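Long-range contacts in short chain dehydrogenase (A0QTM2 homolog) (Mycobacterium thermoresistibile, PDB 3SC4), which probably catalyses NAD(P)-dependent oxidation or reduction of a substrate not yet established, as a Rossmann-fold member of the short-chain dehydrogenases: residues E222-A227 / L243-V248; T255-Y260 / P277-Y282; P145-L150 / I189-L194; P165-K170 / D271-S276; A214-R219 / P264-G269. One frame throughout, in Å; residues are numbered along the deposited sequence.

Interaction 1: residues E222-A227 / L243-V248; sequences EVYADA and LLCEDV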
# COMPACT_ATOMS: atom_id res chain seq x y z
N GLU B 222 -4.47 -26.42 -7.68
CA GLU B 222 -4.94 -26.43 -9.06
C GLU B 222 -6.01 -25.38 -9.34
O GLU B 222 -6.08 -24.88 -10.42
CB GLU B 222 -5.46 -27.82 -9.45
CG GLU B 222 -4.34 -28.84 -9.80
CD GLU B 222 -3.72 -29.58 -8.58
OE1 GLU B 222 -4.01 -29.25 -7.40
OE2 GLU B 222 -2.94 -30.52 -8.83
N VAL B 223 -6.84 -25.03 -8.37
CA VAL B 223 -7.82 -23.99 -8.60
C VAL B 223 -7.14 -22.69 -9.01
O VAL B 223 -7.64 -21.99 -9.87
CB VAL B 223 -8.77 -23.76 -7.39
CG1 VAL B 223 -8.10 -22.90 -6.30
CG2 VAL B 223 -10.04 -23.13 -7.85
N TYR B 224 -5.97 -22.41 -8.44
CA TYR B 224 -5.17 -21.23 -8.78
C TYR B 224 -4.42 -21.41 -10.10
O TYR B 224 -4.38 -20.51 -10.94
CB TYR B 224 -4.15 -20.96 -7.66
CG TYR B 224 -4.10 -19.56 -7.09
CD1 TYR B 224 -4.10 -18.44 -7.91
CD2 TYR B 224 -3.95 -19.36 -5.71
CE1 TYR B 224 -4.03 -17.16 -7.38
CE2 TYR B 224 -3.88 -18.08 -5.17
CZ TYR B 224 -3.92 -16.99 -6.01
OH TYR B 224 -3.86 -15.73 -5.48
N ALA B 225 -3.79 -22.57 -10.28
CA ALA B 225 -3.05 -22.89 -11.52
C ALA B 225 -3.96 -22.83 -12.76
O ALA B 225 -3.64 -22.15 -13.73
CB ALA B 225 -2.39 -24.26 -11.43
N ASP B 226 -5.09 -23.51 -12.72
CA ASP B 226 -6.05 -23.49 -13.84
C ASP B 226 -6.60 -22.08 -14.08
O ASP B 226 -6.72 -21.67 -15.23
CB ASP B 226 -7.21 -24.47 -13.62
CG ASP B 226 -6.80 -25.93 -13.82
OD1 ASP B 226 -5.66 -26.18 -14.26
OD2 ASP B 226 -7.63 -26.82 -13.55
N ALA B 227 -6.91 -21.33 -13.02
CA ALA B 227 -7.42 -19.96 -13.23
C ALA B 227 -6.32 -19.09 -13.88
O ALA B 227 -6.57 -18.37 -14.85
CB ALA B 227 -7.95 -19.32 -11.93
N LEU B 243 -9.29 -10.25 -10.14
CA LEU B 243 -10.03 -11.51 -10.41
C LEU B 243 -10.04 -12.53 -9.27
O LEU B 243 -9.09 -12.64 -8.48
CB LEU B 243 -9.42 -12.18 -11.64
CG LEU B 243 -9.44 -11.32 -12.90
CD1 LEU B 243 -8.45 -11.82 -13.93
CD2 LEU B 243 -10.87 -11.32 -13.47
N LEU B 244 -11.12 -13.31 -9.21
CA LEU B 244 -11.24 -14.45 -8.31
C LEU B 244 -11.13 -15.78 -9.09
O LEU B 244 -11.73 -15.91 -10.13
CB LEU B 244 -12.60 -14.40 -7.61
CG LEU B 244 -12.80 -13.25 -6.62
CD1 LEU B 244 -14.24 -13.24 -6.07
CD2 LEU B 244 -11.79 -13.36 -5.51
N CYS B 245 -10.41 -16.78 -8.58
CA CYS B 245 -10.15 -17.99 -9.36
C CYS B 245 -11.44 -18.66 -9.87
O CYS B 245 -11.65 -18.85 -11.07
CB CYS B 245 -9.33 -18.99 -8.54
SG CYS B 245 -7.65 -18.41 -8.18
N GLU B 246 -12.31 -19.01 -8.93
CA GLU B 246 -13.51 -19.74 -9.27
C GLU B 246 -14.35 -18.99 -10.33
O GLU B 246 -14.80 -19.58 -11.31
CB GLU B 246 -14.33 -20.01 -8.02
CG GLU B 246 -13.71 -21.06 -7.11
CD GLU B 246 -12.72 -20.50 -6.11
OE1 GLU B 246 -12.08 -19.46 -6.39
OE2 GLU B 246 -12.56 -21.14 -5.04
N ASP B 247 -14.50 -17.68 -10.16
CA ASP B 247 -15.23 -16.88 -11.14
C ASP B 247 -14.60 -16.96 -12.54
O ASP B 247 -15.29 -17.12 -13.53
CB ASP B 247 -15.34 -15.42 -10.68
CG ASP B 247 -15.94 -15.29 -9.30
OD1 ASP B 247 -15.57 -16.08 -8.41
OD2 ASP B 247 -16.77 -14.39 -9.08
N VAL B 248 -13.29 -16.85 -12.60
CA VAL B 248 -12.58 -16.92 -13.87
C VAL B 248 -12.85 -18.26 -14.53
O VAL B 248 -13.09 -18.34 -15.75
CB VAL B 248 -11.07 -16.70 -13.65
CG1 VAL B 248 -10.28 -17.11 -14.89
CG2 VAL B 248 -10.82 -15.26 -13.31

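Interaction 2: residues T255-Y260 / P277-Y282; sequences TDLSVY and PNPPGY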
# COMPACT_ATOMS: atom_id res chain seq x y z
N THR B 255 -17.76 -26.18 -15.45
CA THR B 255 -19.07 -26.20 -14.79
C THR B 255 -19.02 -26.82 -13.41
O THR B 255 -19.83 -26.48 -12.54
CB THR B 255 -20.16 -26.89 -15.65
OG1 THR B 255 -19.79 -28.26 -15.92
CG2 THR B 255 -20.37 -26.09 -16.96
N ASP B 256 -18.05 -27.69 -13.19
CA ASP B 256 -17.98 -28.48 -11.97
C ASP B 256 -16.74 -28.06 -11.17
O ASP B 256 -15.66 -28.55 -11.41
CB ASP B 256 -17.90 -29.96 -12.37
CG ASP B 256 -17.82 -30.91 -11.16
OD1 ASP B 256 -17.96 -30.45 -10.01
OD2 ASP B 256 -17.61 -32.13 -11.38
N LEU B 257 -16.91 -27.15 -10.22
CA LEU B 257 -15.79 -26.73 -9.38
C LEU B 257 -15.34 -27.76 -8.33
O LEU B 257 -14.29 -27.59 -7.71
CB LEU B 257 -16.11 -25.41 -8.67
CG LEU B 257 -16.27 -24.17 -9.55
CD1 LEU B 257 -17.03 -23.04 -8.82
CD2 LEU B 257 -14.90 -23.69 -10.07
N SER B 258 -16.11 -28.83 -8.13
CA SER B 258 -15.78 -29.85 -7.12
C SER B 258 -14.45 -30.54 -7.38
O SER B 258 -13.84 -31.07 -6.47
CB SER B 258 -16.88 -30.93 -7.04
OG SER B 258 -18.07 -30.42 -6.48
N VAL B 259 -14.00 -30.54 -8.63
CA VAL B 259 -12.71 -31.17 -8.93
C VAL B 259 -11.55 -30.44 -8.23
O VAL B 259 -10.42 -30.95 -8.20
CB VAL B 259 -12.46 -31.23 -10.45
CG1 VAL B 259 -13.56 -32.06 -11.15
CG2 VAL B 259 -12.36 -29.80 -11.06
N TYR B 260 -11.83 -29.24 -7.71
CA TYR B 260 -10.84 -28.48 -6.93
C TYR B 260 -10.98 -28.65 -5.42
O TYR B 260 -10.09 -28.28 -4.65
CB TYR B 260 -10.92 -26.99 -7.31
CG TYR B 260 -10.69 -26.77 -8.78
CD1 TYR B 260 -9.43 -26.98 -9.34
CD2 TYR B 260 -11.72 -26.41 -9.63
CE1 TYR B 260 -9.20 -26.82 -10.69
CE2 TYR B 260 -11.49 -26.24 -11.00
CZ TYR B 260 -10.22 -26.45 -11.51
OH TYR B 260 -9.98 -26.26 -12.85
N PRO B 277 -17.67 -18.90 -0.78
CA PRO B 277 -16.73 -19.87 -1.36
C PRO B 277 -16.93 -20.13 -2.85
O PRO B 277 -16.00 -20.58 -3.50
CB PRO B 277 -16.98 -21.13 -0.53
CG PRO B 277 -18.38 -20.97 -0.06
CD PRO B 277 -18.63 -19.54 0.14
N ASN B 278 -18.11 -19.84 -3.38
CA ASN B 278 -18.39 -20.03 -4.81
C ASN B 278 -18.88 -18.75 -5.47
O ASN B 278 -19.36 -17.84 -4.79
CB ASN B 278 -19.41 -21.13 -5.02
CG ASN B 278 -18.89 -22.48 -4.61
OD1 ASN B 278 -17.73 -22.80 -4.82
ND2 ASN B 278 -19.74 -23.30 -4.03
N PRO B 279 -18.75 -18.67 -6.79
CA PRO B 279 -19.30 -17.49 -7.46
C PRO B 279 -20.81 -17.34 -7.23
O PRO B 279 -21.49 -18.33 -6.89
CB PRO B 279 -18.98 -17.74 -8.95
CG PRO B 279 -17.78 -18.68 -8.91
CD PRO B 279 -18.02 -19.55 -7.72
N PRO B 280 -21.32 -16.11 -7.37
CA PRO B 280 -22.77 -15.90 -7.27
C PRO B 280 -23.52 -16.82 -8.21
O PRO B 280 -23.13 -16.96 -9.37
CB PRO B 280 -22.97 -14.44 -7.69
CG PRO B 280 -21.58 -13.77 -7.68
CD PRO B 280 -20.56 -14.84 -7.36
N GLY B 281 -24.54 -17.48 -7.67
CA GLY B 281 -25.47 -18.26 -8.47
C GLY B 281 -24.95 -19.60 -8.96
O GLY B 281 -25.60 -20.25 -9.78
N TYR B 282 -23.80 -20.02 -8.45
CA TYR B 282 -23.21 -21.29 -8.80
C TYR B 282 -24.04 -22.45 -8.27
O TYR B 282 -24.32 -22.48 -7.07
CB TYR B 282 -21.82 -21.41 -8.20
CG TYR B 282 -21.22 -22.78 -8.36
CD1 TYR B 282 -20.85 -23.24 -9.61
CD2 TYR B 282 -21.02 -23.61 -7.26
CE1 TYR B 282 -20.32 -24.50 -9.78
CE2 TYR B 282 -20.47 -24.87 -7.40
CZ TYR B 282 -20.12 -25.32 -8.66
OH TYR B 282 -19.57 -26.57 -8.83

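Interaction 3: residues P145-L150 / I189-L194; sequences PHILTL and IASNTL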
# COMPACT_ATOMS: atom_id res chain seq x y z
N PRO B 145 1.95 -10.30 -23.79
CA PRO B 145 2.58 -10.29 -22.46
C PRO B 145 1.64 -10.01 -21.28
O PRO B 145 0.78 -9.14 -21.38
CB PRO B 145 3.62 -9.17 -22.58
CG PRO B 145 3.08 -8.29 -23.67
CD PRO B 145 2.40 -9.19 -24.62
N HIS B 146 1.85 -10.72 -20.17
CA HIS B 146 0.99 -10.64 -19.01
C HIS B 146 1.77 -10.51 -17.73
O HIS B 146 2.67 -11.31 -17.48
CB HIS B 146 0.16 -11.93 -18.87
CG HIS B 146 -1.18 -11.84 -19.53
ND1 HIS B 146 -2.31 -11.47 -18.83
CD2 HIS B 146 -1.56 -12.04 -20.81
CE1 HIS B 146 -3.34 -11.46 -19.66
NE2 HIS B 146 -2.91 -11.80 -20.87
N ILE B 147 1.41 -9.54 -16.90
CA ILE B 147 1.83 -9.57 -15.52
C ILE B 147 0.64 -10.04 -14.68
O ILE B 147 -0.45 -9.54 -14.85
CB ILE B 147 2.28 -8.23 -15.01
CG1 ILE B 147 3.37 -7.66 -15.95
CG2 ILE B 147 2.76 -8.40 -13.58
CD1 ILE B 147 3.88 -6.23 -15.62
N LEU B 148 0.86 -10.99 -13.79
CA LEU B 148 -0.21 -11.52 -12.96
C LEU B 148 0.27 -11.57 -11.53
O LEU B 148 1.33 -12.14 -11.24
CB LEU B 148 -0.58 -12.93 -13.41
CG LEU B 148 -1.83 -13.52 -12.77
CD1 LEU B 148 -3.08 -12.79 -13.21
CD2 LEU B 148 -1.94 -15.00 -13.15
N THR B 149 -0.53 -10.98 -10.64
CA THR B 149 -0.11 -10.72 -9.27
C THR B 149 -1.11 -11.38 -8.37
O THR B 149 -2.31 -11.27 -8.57
CB THR B 149 0.01 -9.19 -9.03
OG1 THR B 149 1.04 -8.68 -9.88
CG2 THR B 149 0.39 -8.88 -7.61
N LEU B 150 -0.61 -12.11 -7.40
CA LEU B 150 -1.42 -13.01 -6.59
C LEU B 150 -1.84 -12.26 -5.34
O LEU B 150 -1.16 -12.34 -4.28
CB LEU B 150 -0.67 -14.31 -6.33
CG LEU B 150 -0.83 -15.38 -7.43
CD1 LEU B 150 -0.94 -14.84 -8.87
CD2 LEU B 150 0.21 -16.47 -7.36
N ILE B 189 1.00 -4.43 -22.29
CA ILE B 189 1.25 -5.48 -21.30
C ILE B 189 0.07 -5.56 -20.35
O ILE B 189 -0.27 -4.58 -19.69
CB ILE B 189 2.52 -5.23 -20.47
CG1 ILE B 189 3.76 -5.14 -21.38
CG2 ILE B 189 2.71 -6.36 -19.44
CD1 ILE B 189 4.88 -4.34 -20.74
N ALA B 190 -0.56 -6.73 -20.28
CA ALA B 190 -1.66 -6.97 -19.35
C ALA B 190 -1.08 -6.98 -17.96
O ALA B 190 0.03 -7.44 -17.78
CB ALA B 190 -2.35 -8.28 -19.64
N SER B 191 -1.83 -6.45 -16.99
CA SER B 191 -1.54 -6.63 -15.57
C SER B 191 -2.84 -6.84 -14.81
O SER B 191 -3.69 -5.95 -14.77
CB SER B 191 -0.79 -5.43 -14.98
OG SER B 191 -0.40 -5.67 -13.63
N ASN B 192 -2.97 -8.00 -14.19
CA ASN B 192 -4.18 -8.37 -13.47
C ASN B 192 -3.82 -8.94 -12.10
O ASN B 192 -2.68 -9.33 -11.86
CB ASN B 192 -4.99 -9.42 -14.26
CG ASN B 192 -5.53 -8.89 -15.58
OD1 ASN B 192 -6.45 -8.08 -15.60
ND2 ASN B 192 -4.95 -9.35 -16.69
N THR B 193 -4.79 -9.01 -11.21
CA THR B 193 -4.58 -9.76 -9.97
C THR B 193 -5.50 -10.96 -9.95
O THR B 193 -6.55 -10.97 -10.60
CB THR B 193 -4.85 -8.89 -8.73
OG1 THR B 193 -6.24 -8.56 -8.70
CG2 THR B 193 -4.03 -7.60 -8.74
N LEU B 194 -5.13 -11.97 -9.16
CA LEU B 194 -5.88 -13.22 -9.09
C LEU B 194 -5.82 -13.77 -7.70
O LEU B 194 -4.71 -13.91 -7.14
CB LEU B 194 -5.30 -14.23 -10.09
CG LEU B 194 -6.00 -15.57 -10.27
CD1 LEU B 194 -7.41 -15.35 -10.79
CD2 LEU B 194 -5.19 -16.55 -11.20
O HOH W 1 -2.63 -11.00 -16.26
O HOH W 2 -0.26 -7.89 -12.09

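Interaction 4: residues P165-K170 / D271-S276; sequences PYMMAK and DLWVDS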
# COMPACT_ATOMS: atom_id res chain seq x y z
N PRO B 165 -1.25 -4.70 9.01
CA PRO B 165 -0.01 -4.96 8.28
C PRO B 165 -0.19 -5.80 7.03
O PRO B 165 0.28 -5.45 5.95
CB PRO B 165 0.83 -5.73 9.32
CG PRO B 165 0.24 -5.32 10.64
CD PRO B 165 -1.21 -5.17 10.39
N TYR B 166 -0.87 -6.92 7.17
CA TYR B 166 -1.07 -7.84 6.06
C TYR B 166 -1.99 -7.23 5.00
O TYR B 166 -1.71 -7.35 3.83
CB TYR B 166 -1.63 -9.18 6.55
CG TYR B 166 -1.70 -10.27 5.52
CD1 TYR B 166 -0.57 -10.69 4.86
CD2 TYR B 166 -2.90 -10.89 5.23
CE1 TYR B 166 -0.64 -11.72 3.89
CE2 TYR B 166 -2.99 -11.89 4.28
CZ TYR B 166 -1.86 -12.30 3.59
OH TYR B 166 -1.97 -13.32 2.66
N MET B 167 -3.07 -6.57 5.42
CA MET B 167 -3.96 -5.91 4.46
C MET B 167 -3.18 -4.87 3.68
O MET B 167 -3.34 -4.75 2.47
CB MET B 167 -5.12 -5.26 5.17
CG MET B 167 -6.02 -4.45 4.27
SD MET B 167 -5.49 -2.72 4.12
CE MET B 167 -5.65 -2.13 5.82
N MET B 168 -2.34 -4.11 4.37
CA MET B 168 -1.52 -3.09 3.67
C MET B 168 -0.64 -3.72 2.58
O MET B 168 -0.50 -3.16 1.48
CB MET B 168 -0.62 -2.32 4.66
CG MET B 168 -1.36 -1.29 5.43
SD MET B 168 -0.35 -0.58 6.74
CE MET B 168 0.90 0.27 5.76
N ALA B 169 -0.00 -4.82 2.92
CA ALA B 169 0.90 -5.49 2.03
C ALA B 169 0.12 -6.08 0.86
O ALA B 169 0.48 -5.86 -0.30
CB ALA B 169 1.71 -6.57 2.77
N LYS B 170 -0.97 -6.79 1.14
CA LYS B 170 -1.70 -7.43 0.05
C LYS B 170 -2.38 -6.40 -0.83
O LYS B 170 -2.33 -6.52 -2.03
CB LYS B 170 -2.72 -8.48 0.53
CG LYS B 170 -2.14 -9.72 1.25
CD LYS B 170 -0.98 -10.41 0.52
CE LYS B 170 -1.38 -11.03 -0.82
NZ LYS B 170 -0.27 -11.95 -1.33
N ASP B 271 -11.81 -17.51 1.81
CA ASP B 271 -10.51 -16.82 1.89
C ASP B 271 -10.77 -15.45 2.54
O ASP B 271 -11.90 -14.99 2.63
CB ASP B 271 -9.94 -16.67 0.48
CG ASP B 271 -8.45 -16.32 0.43
OD1 ASP B 271 -7.78 -16.28 1.47
OD2 ASP B 271 -7.94 -16.11 -0.69
N LEU B 272 -9.72 -14.81 3.02
CA LEU B 272 -9.79 -13.40 3.38
C LEU B 272 -10.24 -12.59 2.15
O LEU B 272 -9.89 -12.93 1.02
CB LEU B 272 -8.43 -12.89 3.83
CG LEU B 272 -7.80 -13.50 5.08
CD1 LEU B 272 -6.50 -12.76 5.45
CD2 LEU B 272 -8.77 -13.50 6.26
N TRP B 273 -11.02 -11.54 2.39
CA TRP B 273 -11.47 -10.60 1.35
C TRP B 273 -12.50 -11.20 0.39
O TRP B 273 -12.71 -10.67 -0.68
CB TRP B 273 -10.27 -9.94 0.60
CG TRP B 273 -9.42 -9.18 1.55
CD1 TRP B 273 -9.80 -8.11 2.29
CD2 TRP B 273 -8.06 -9.45 1.93
NE1 TRP B 273 -8.79 -7.69 3.10
CE2 TRP B 273 -7.69 -8.48 2.89
CE3 TRP B 273 -7.10 -10.40 1.53
CZ2 TRP B 273 -6.41 -8.44 3.48
CZ3 TRP B 273 -5.82 -10.36 2.13
CH2 TRP B 273 -5.50 -9.37 3.10
N VAL B 274 -13.16 -12.26 0.81
CA VAL B 274 -14.14 -12.94 -0.01
C VAL B 274 -15.39 -13.25 0.81
O VAL B 274 -15.30 -13.69 1.96
CB VAL B 274 -13.54 -14.22 -0.61
CG1 VAL B 274 -14.64 -15.11 -1.22
CG2 VAL B 274 -12.48 -13.84 -1.64
N ASP B 275 -16.55 -13.00 0.20
CA ASP B 275 -17.84 -13.23 0.90
C ASP B 275 -18.30 -14.67 0.83
O ASP B 275 -18.95 -15.13 1.75
CB ASP B 275 -18.96 -12.34 0.31
CG ASP B 275 -18.88 -10.87 0.77
OD1 ASP B 275 -18.61 -10.64 1.99
OD2 ASP B 275 -19.10 -9.95 -0.09
N SER B 276 -18.01 -15.35 -0.27
CA SER B 276 -18.58 -16.68 -0.53
C SER B 276 -17.58 -17.63 -1.13
O SER B 276 -16.78 -17.23 -1.94
CB SER B 276 -19.77 -16.59 -1.52
OG SER B 276 -20.74 -15.66 -1.07

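Interaction 5: residues A214-R219 / P264-G269; sequences AMARSR and PGSELG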
# COMPACT_ATOMS: atom_id res chain seq x y z
N ALA B 214 -7.59 -34.54 5.71
CA ALA B 214 -8.41 -33.92 4.69
C ALA B 214 -8.72 -32.51 5.13
O ALA B 214 -9.17 -32.30 6.27
CB ALA B 214 -9.71 -34.71 4.51
N MET B 215 -8.46 -31.55 4.25
CA MET B 215 -8.76 -30.16 4.55
C MET B 215 -10.10 -29.87 3.90
O MET B 215 -10.16 -29.37 2.78
CB MET B 215 -7.63 -29.25 4.05
CG MET B 215 -6.27 -29.53 4.71
SD MET B 215 -6.13 -28.86 6.39
CE MET B 215 -6.78 -30.16 7.41
N ALA B 216 -11.16 -30.21 4.61
CA ALA B 216 -12.50 -30.34 4.03
C ALA B 216 -13.06 -28.99 3.63
O ALA B 216 -13.85 -28.89 2.72
CB ALA B 216 -13.45 -31.05 5.01
N ARG B 217 -12.61 -27.94 4.30
CA ARG B 217 -13.08 -26.60 4.00
C ARG B 217 -12.26 -25.89 2.92
O ARG B 217 -12.49 -24.73 2.66
CB ARG B 217 -13.08 -25.75 5.29
CG ARG B 217 -13.86 -26.37 6.49
CD ARG B 217 -14.45 -25.28 7.41
NE ARG B 217 -15.81 -24.90 7.01
CZ ARG B 217 -16.33 -23.66 7.07
NH1 ARG B 217 -15.62 -22.63 7.52
NH2 ARG B 217 -17.57 -23.45 6.67
N SER B 218 -11.31 -26.59 2.30
CA SER B 218 -10.31 -25.95 1.43
C SER B 218 -10.35 -26.49 0.02
O SER B 218 -11.02 -27.48 -0.27
CB SER B 218 -8.91 -26.18 2.00
OG SER B 218 -8.78 -25.60 3.28
N ARG B 219 -9.63 -25.83 -0.88
CA ARG B 219 -9.48 -26.29 -2.26
C ARG B 219 -8.01 -26.53 -2.59
O ARG B 219 -7.11 -26.06 -1.88
CB ARG B 219 -10.11 -25.31 -3.26
CG ARG B 219 -11.63 -25.40 -3.31
CD ARG B 219 -12.27 -24.56 -4.42
NE ARG B 219 -13.64 -25.01 -4.62
CZ ARG B 219 -14.73 -24.25 -4.66
NH1 ARG B 219 -14.68 -22.92 -4.56
NH2 ARG B 219 -15.91 -24.82 -4.82
N PRO B 264 -14.90 -33.22 -1.75
CA PRO B 264 -16.20 -32.85 -2.37
C PRO B 264 -17.44 -33.06 -1.49
O PRO B 264 -17.50 -34.02 -0.72
CB PRO B 264 -16.26 -33.72 -3.62
CG PRO B 264 -14.85 -33.98 -3.98
CD PRO B 264 -14.05 -33.97 -2.69
N GLY B 265 -18.41 -32.15 -1.61
CA GLY B 265 -19.65 -32.21 -0.83
C GLY B 265 -19.51 -31.70 0.59
O GLY B 265 -20.38 -31.97 1.43
N SER B 266 -18.41 -30.99 0.88
CA SER B 266 -18.22 -30.32 2.17
C SER B 266 -18.72 -28.90 2.11
O SER B 266 -18.90 -28.34 1.05
CB SER B 266 -16.74 -30.25 2.55
OG SER B 266 -16.17 -31.53 2.73
N GLU B 267 -18.93 -28.33 3.28
CA GLU B 267 -19.20 -26.92 3.43
C GLU B 267 -17.84 -26.20 3.34
O GLU B 267 -16.97 -26.44 4.17
CB GLU B 267 -19.91 -26.64 4.77
CG GLU B 267 -21.02 -25.55 4.70
CD GLU B 267 -22.30 -26.03 3.98
OE1 GLU B 267 -22.53 -27.26 3.88
OE2 GLU B 267 -23.09 -25.15 3.52
N LEU B 268 -17.65 -25.34 2.34
CA LEU B 268 -16.35 -24.75 2.12
C LEU B 268 -16.18 -23.46 2.90
O LEU B 268 -17.15 -22.72 3.13
CB LEU B 268 -16.14 -24.50 0.64
CG LEU B 268 -15.96 -25.76 -0.20
CD1 LEU B 268 -16.06 -25.45 -1.69
CD2 LEU B 268 -14.61 -26.39 0.12
N GLY B 269 -14.95 -23.20 3.33
CA GLY B 269 -14.61 -21.96 4.03
C GLY B 269 -14.25 -20.86 3.04
O GLY B 269 -14.09 -21.11 1.83

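Interaction 1: residues E222-A227 / L243-V248
Both oxygens of the Glu-246 carboxylate, whose carbon CD lies 4.1 Å from Val-223 CG2, are gripped: OE2 forms a salt bridge with Arg-219 and OE1 a hydrogen bond with the backbone N of Arg-197. The Glu-246 chain bends at chi2 (88°), which brings the acid carbon beside the methyl. Next to it, Cys-245 opens helix 245-252 directly after strand 242-244 and faces helix 222-232. Its SG sits over one face of the Tyr-224 ring, 4.0 Å from the centroid and 29° off the normal, a sulfur-aromatic contact. The Tyr-224 hydroxyl bonds to the Leu-194 carbonyl, which fixes the ring beneath the sulfur. Ala-227, small enough for the backbones to close in, sets CB 3.6 Å from Cys-245 CA, and Val-248 CG1 approaches the Ala-227 carbonyl oxygen. In this Rossmann fold helix 222-232 thus packs on the first turn of helix 245-252. Across the interface the attraction is dispersion plus the polarisable sulfur, while the buried acid and hydroxyl are satisfied by partners elsewhere.

Interaction 2: residues T255-Y260 / P277-Y282
Leu-257 CD1 sits over the centre of one face of the Tyr-282 ring, 3.7 Å above its plane, while the carbonyl oxygen of Thr-255 meets the ring edge in plane, with O 3.4 Å from CE1. The methyl makes a CH-pi contact only 14° off the ring normal, and the same CD1 also touches Pro-279 CD at 3.8 Å, so one leucine branch serves both proline and tyrosine. A chi1 of 172° swings the Tyr-282 ring away from its own N and across to the 255-260 loop, where its OH accepts a hydrogen bond from Leu-257 N (3.1 Å, 148° at the hydrogen). A second bond joins this hydroxyl to the carbonyl of Pro-285, the C-terminal residue. Each segment is shaped locally: Asp-256 OD1 accepts from Ser-258 N in an Asx turn, and a type II turn runs from Pro-279 to Tyr-282. Pro-280 suits the second position and Gly-281, with positive phi, the third. Two parts of the tail after helix 245-252 are joined here, the first ending in a short 3-10 turn (258-260). A phenol suits the place: its face takes a methyl while its oxygen accepts from one backbone and donates to another.

Interaction 3: residues P145-L150 / I189-L194
Strands 146-149 and 190-195 are parallel neighbours in the Rossmann sheet, linked through helix 164-183 in a beta-alpha-beta crossover. Five backbone bonds join them, beginning with Ala-190 N to Pro-145 O and ending with Leu-194 N to Thr-149 O. The straightest is Ile-147 N to Ala-190 O, 2.7 Å and 175°. CA-H groups add weaker contacts, such as Ser-191 CA to Ile-147 O at 3.2 Å.

Apolar packing differs on the two faces. Ile-147 CG1 meets Ile-189 CG2 at 3.8 Å on the side covered by helix 164-183. On the side of helix 222-232, Leu-148 has CG anti to the backbone N (chi1 -171°), directed so that CD1 lies 4.1 Å from Leu-194 CB. On the same face as Leu-148, toward the N-terminal ends of the strands, small Ala-190 lays CB over one face of the His-146 ring, a CH-pi contact with the centroid 3.5 Å away.

The polar side chains also bond outside the pair: His-146 NE2 to Lys-234 O, Asn-192 to Tyr-238 and Asn-241, Thr-149 OG1 to Asn-99, Ser-191 OG to Ala-177 O. Two waters bridge the strands. One joins His-146 ND1, Ile-147 O and Asn-192 ND2; the other lies 2.7 Å from both Thr-149 OG1 and Ser-191 OG and donates to Asn-192 O.

Interaction 4: residues P165-K170 / D271-S276
Met-167 on helix 164-183 and Trp-273 in the C-terminal loop bring their CA atoms no closer than 9.4 Å, and a type II turn from Asp-271 to Val-274, with Trp-273 at its positive-phi position (71°), carries the indole toward the helix. There the indole spans three side chains. CZ2 lies 3.8 Å from Met-167 CB, CZ3 3.8 Å from Lys-170 CG, and CH2 3.7 Å from Tyr-166 CD2; the methionine and lysine chains cross it at about a right angle. The Tyr-166 ring and the indole's six-membered ring are nearly parallel, 28° between planes, but slid so far that they barely overlap. The spacing of Tyr-166 and Lys-170 matches the YxxxK signature of short-chain dehydrogenases, consistent with an active-site helix. Lys-170 lends its aliphatic stem to the packing while NZ goes on to the Leu-150 carbonyl. Leu-272 CD1 completes the contact at the Tyr-166 edge, 3.8 Å from CE2. Indole NE1 bonds to the carbonyl of Trp-160, and Met-167 also packs on Leu-175 of the second subunit.

Interaction 5: residues A214-R219 / P264-G269
Two arginines meet the 266-269 strip of chain largely with the faces of their guanidinium groups. Arg-219, extended from CG to NE, crosses Leu-268 at about a right angle, and the leucine's CD1 rests over one face of the guanidinium, 3.2 Å above its plane. The flat cation can accept a methyl on its face because its N-H groups point elsewhere: NE to Asp-261 in a salt bridge, NH2 to Asn-278, and NH1 to the acid of Glu-246. Arg-217 bends at chi3 (90°), which lays the guanidinium over Gly-269, with CA 3.7 Å from its plane and Leu-268 O over the same face; its NE gives a weak bond to Glu-267 O, 3.4 Å long. The firm link is in the backbone, where Gly-269 N donates to Arg-217 O at 3.0 Å. Earlier in both segments, Ala-216 CB lies 3.6 Å from Ser-266 OG, which itself bonds to Val-263 O. A type I turn from Met-215 to Ser-218 carries Ala-216 and Arg-217, in the long connection between strand 190-195 and helix 222-232, the part of the Rossmann fold that in short-chain dehydrogenases commonly borders the substrate pocket.

How the interactions relate
Interaction 3 closes first along the chain, pairing two central strands over the loop that holds helix 164-183. Interaction 4 opens within that loop, on the helix, and closes only at 271-276, so the two cross. Inside the loop of interaction 4 lies that of interaction 5, and inside that again interaction 1, which joins helix 222-232 to the start of helix 245-252, just after the last strand. Interaction 2 opens after interaction 1 has closed and crosses both 4 and 5, since its second segment, 277-282, follows theirs. Arg-219 ties interactions 1, 2 and 5 together. As a set they bind the Rossmann core to the irregular C-terminal tail.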